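Local structure of glucose-1-phosphate thymidylyltransferase (Bacillus anthracis, 4ECM) at residues Q149-K154 with D199-S204. The protein catalyses the transfer of a thymidylyl group from dTTP to glucose-1-phosphate, giving dTDP-glucose and pyrophosphate, a step in dTDP-L-rhamnose biosynthesis. Numbering follows the deposited sequence.
Sequences QKEGAK and DSKVFS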
ATOM      1  N   GLN A 149      -8.138 -42.946  -5.305  1.00 27.94           N
ATOM      2  CA  GLN A 149      -8.699 -43.337  -4.018  1.00 28.26           C
ATOM      3  C   GLN A 149     -10.195 -43.039  -4.058  1.00 28.02           C
ATOM      4  O   GLN A 149     -10.585 -41.916  -4.347  1.00 26.86           O
ATOM      5  CB  GLN A 149      -7.981 -42.573  -2.902  1.00 28.09           C
ATOM      6  CG  GLN A 149      -8.425 -42.900  -1.495  1.00 28.52           C
ATOM      7  CD  GLN A 149      -7.628 -42.114  -0.472  1.00 26.00           C
ATOM      8  OE1 GLN A 149      -6.411 -42.020  -0.575  1.00 27.42           O
ATOM      9  NE2 GLN A 149      -8.311 -41.560   0.528  1.00 22.99           N
ATOM     10  N   LYS A 150     -11.018 -44.050  -3.777  1.00 28.61           N
ATOM     11  CA  LYS A 150     -12.466 -43.936  -3.880  1.00 30.73           C
ATOM     12  C   LYS A 150     -13.008 -42.683  -3.218  1.00 29.36           C
ATOM     13  O   LYS A 150     -13.788 -41.960  -3.817  1.00 27.92           O
ATOM     14  CB  LYS A 150     -13.184 -45.188  -3.338  1.00 33.43           C
ATOM     15  CG  LYS A 150     -14.706 -45.093  -3.495  1.00 37.07           C
ATOM     16  CD  LYS A 150     -15.415 -46.437  -3.378  1.00 46.39           C
ATOM     17  CE  LYS A 150     -15.227 -47.084  -2.015  1.00 52.30           C
ATOM     18  NZ  LYS A 150     -16.069 -48.313  -1.881  1.00 56.61           N
ATOM     19  N   GLU A 151     -12.609 -42.449  -1.978  1.00 28.75           N
ATOM     20  CA  GLU A 151     -12.996 -41.244  -1.279  1.00 28.80           C
ATOM     21  C   GLU A 151     -12.057 -40.994  -0.117  1.00 27.13           C
ATOM     22  O   GLU A 151     -11.154 -41.774   0.135  1.00 27.02           O
ATOM     23  CB  GLU A 151     -14.413 -41.372  -0.732  1.00 29.05           C
ATOM     24  CG  GLU A 151     -14.537 -42.398   0.397  1.00 32.15           C
ATOM     25  CD  GLU A 151     -15.893 -42.346   1.079  1.00 37.77           C
ATOM     26  OE1 GLU A 151     -16.320 -41.233   1.511  1.00 36.69           O
ATOM     27  OE2 GLU A 151     -16.517 -43.425   1.197  1.00 37.82           O
ATOM     28  N   GLY A 152     -12.286 -39.895   0.591  1.00 26.53           N
ATOM     29  CA  GLY A 152     -11.539 -39.604   1.798  1.00 26.31           C
ATOM     30  C   GLY A 152     -10.499 -38.516   1.734  1.00 25.24           C
ATOM     31  O   GLY A 152     -10.723 -37.450   1.157  1.00 26.99           O
ATOM     32  N   ALA A 153      -9.353 -38.804   2.347  1.00 25.07           N
ATOM     33  CA  ALA A 153      -8.269 -37.862   2.461  1.00 24.03           C
ATOM     34  C   ALA A 153      -6.945 -38.585   2.473  1.00 24.16           C
ATOM     35  O   ALA A 153      -6.887 -39.827   2.591  1.00 25.31           O
ATOM     36  CB  ALA A 153      -8.423 -37.038   3.754  1.00 21.43           C
ATOM     37  N   LYS A 154      -5.892 -37.790   2.364  1.00 22.29           N
ATOM     38  CA  LYS A 154      -4.525 -38.267   2.394  1.00 22.78           C
ATOM     39  C   LYS A 154      -3.640 -37.205   3.043  1.00 21.56           C
ATOM     40  O   LYS A 154      -3.786 -36.008   2.782  1.00 19.77           O
ATOM     41  CB  LYS A 154      -4.025 -38.573   0.971  1.00 22.79           C
ATOM     42  CG  LYS A 154      -2.549 -39.000   0.885  1.00 23.53           C
ATOM     43  CD  LYS A 154      -2.094 -39.296  -0.552  1.00 19.90           C
ATOM     44  CE  LYS A 154      -2.735 -40.573  -1.162  1.00 23.04           C
ATOM     45  NZ  LYS A 154      -2.393 -41.860  -0.485  1.00 18.23           N
ATOM     46  N   ASP A 199     -11.343 -34.659  -0.148  1.00 23.78           N
ATOM     47  CA  ASP A 199     -12.495 -34.669  -1.022  1.00 24.40           C
ATOM     48  C   ASP A 199     -13.411 -33.559  -0.486  1.00 25.28           C
ATOM     49  O   ASP A 199     -13.139 -32.970   0.561  1.00 22.78           O
ATOM     50  CB  ASP A 199     -13.191 -36.041  -1.120  1.00 26.36           C
ATOM     51  CG  ASP A 199     -13.804 -36.525   0.190  1.00 25.38           C
ATOM     52  OD1 ASP A 199     -13.856 -35.771   1.176  1.00 25.33           O
ATOM     53  OD2 ASP A 199     -14.250 -37.694   0.213  1.00 25.88           O
ATOM     54  N   SER A 200     -14.498 -33.277  -1.191  1.00 25.88           N
ATOM     55  CA  SER A 200     -15.373 -32.164  -0.816  1.00 27.26           C
ATOM     56  C   SER A 200     -16.145 -32.353   0.497  1.00 27.65           C
ATOM     57  O   SER A 200     -16.794 -31.419   0.956  1.00 29.23           O
ATOM     58  CB  SER A 200     -16.358 -31.874  -1.949  1.00 28.78           C
ATOM     59  OG  SER A 200     -17.220 -32.979  -2.132  1.00 28.33           O
ATOM     60  N   LYS A 201     -16.058 -33.523   1.114  1.00 27.05           N
ATOM     61  CA  LYS A 201     -16.778 -33.764   2.357  1.00 28.23           C
ATOM     62  C   LYS A 201     -16.183 -33.015   3.538  1.00 28.48           C
ATOM     63  O   LYS A 201     -16.835 -32.866   4.570  1.00 27.56           O
ATOM     64  CB  LYS A 201     -16.846 -35.264   2.670  1.00 29.75           C
ATOM     65  CG  LYS A 201     -17.662 -36.061   1.641  1.00 33.86           C
ATOM     66  CD  LYS A 201     -17.925 -37.503   2.097  1.00 40.42           C
ATOM     67  CE  LYS A 201     -18.818 -38.261   1.085  1.00 43.43           C
ATOM     68  NZ  LYS A 201     -18.970 -39.726   1.412  1.00 44.39           N
ATOM     69  N   VAL A 202     -14.957 -32.515   3.386  1.00 27.47           N
ATOM     70  CA  VAL A 202     -14.301 -31.817   4.477  1.00 26.84           C
ATOM     71  C   VAL A 202     -15.105 -30.595   4.950  1.00 29.85           C
ATOM     72  O   VAL A 202     -15.136 -30.287   6.153  1.00 29.66           O
ATOM     73  CB  VAL A 202     -12.860 -31.408   4.102  1.00 26.28           C
ATOM     74  CG1 VAL A 202     -12.853 -30.454   2.907  1.00 24.27           C
ATOM     75  CG2 VAL A 202     -12.127 -30.785   5.309  1.00 24.98           C
ATOM     76  N   PHE A 203     -15.785 -29.927   4.022  1.00 30.55           N
ATOM     77  CA  PHE A 203     -16.532 -28.710   4.357  1.00 32.56           C
ATOM     78  C   PHE A 203     -17.723 -28.949   5.269  1.00 35.66           C
ATOM     79  O   PHE A 203     -17.975 -28.146   6.178  1.00 36.04           O
ATOM     80  CB  PHE A 203     -16.943 -27.941   3.089  1.00 32.41           C
ATOM     81  CG  PHE A 203     -15.778 -27.585   2.222  1.00 29.41           C
ATOM     82  CD1 PHE A 203     -14.824 -26.680   2.668  1.00 29.29           C
ATOM     83  CD2 PHE A 203     -15.610 -28.171   0.985  1.00 26.49           C
ATOM     84  CE1 PHE A 203     -13.717 -26.374   1.890  1.00 27.37           C
ATOM     85  CE2 PHE A 203     -14.516 -27.861   0.202  1.00 29.52           C
ATOM     86  CZ  PHE A 203     -13.566 -26.957   0.660  1.00 27.31           C
ATOM     87  N   SER A 204     -18.451 -30.036   5.037  1.00 37.85           N
ATOM     88  CA  SER A 204     -19.589 -30.371   5.890  1.00 42.67           C
ATOM     89  C   SER A 204     -19.110 -30.650   7.324  1.00 44.21           C
ATOM     90  O   SER A 204     -19.804 -30.335   8.289  1.00 46.42           O
ATOM     91  CB  SER A 204     -20.337 -31.574   5.334  1.00 42.82           C
ATOM     92  OG  SER A 204     -19.456 -32.677   5.261  1.00 46.89           O
TER
HETATM   93  O   HOH W   1     -14.797 -38.998   2.376  1.00 31.73           O
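Gly152 and Asp199 face each other with their CA atoms 5.8 Å apart, and a weak bond from Asp199 N to Gly152 O (3.1 Å) ties the start of strand 153-159 to the turn after its antiparallel neighbour, strand 190-198, in the mixed sheet of the nucleotidyl transferase domain. Asp199 adds a second link: its OD2 accepts from Gly152 N at 3.0 Å, a fairly straight bond (162°) that arrives from above the carboxylate plane. The other oxygen, OD1, takes Lys201 N at 3.1 Å and so caps the type I turn from Asp199 to Val202 that leads into helix 202-206, while Tyr226 OH also bonds to it. CG lies between the backbone N and the carbonyl carbon (chi1 64°), which lets this short acid serve both segments. Glycine suits position 152: with phi at 106° a CB would crowd the carbonyl O of Glu151 and Gln149 NE2. That amide nitrogen closes the bend, donating to Glu151 O at 2.9 Å and Ala153 O at 3.0 Å, both nearly in its own plane. The extended chains of Glu151 and Lys201 cross at a slant; Lys201 NZ meets Glu151 OE1 on its syn side at 3.1 Å, somewhat out of the carboxylate plane, and Arg229 forms a second salt bridge to OE1. Lysine suits this solvent-exposed position, its long chain carrying the amine over to Glu151. Glu151 OE1 and Asp199 OD2 lie 4.3 Å apart, but one water donates to both and, with the cations on Glu151 and the backbone N-H groups on Asp199, probably offsets the repulsion and would favour the ionised form of each.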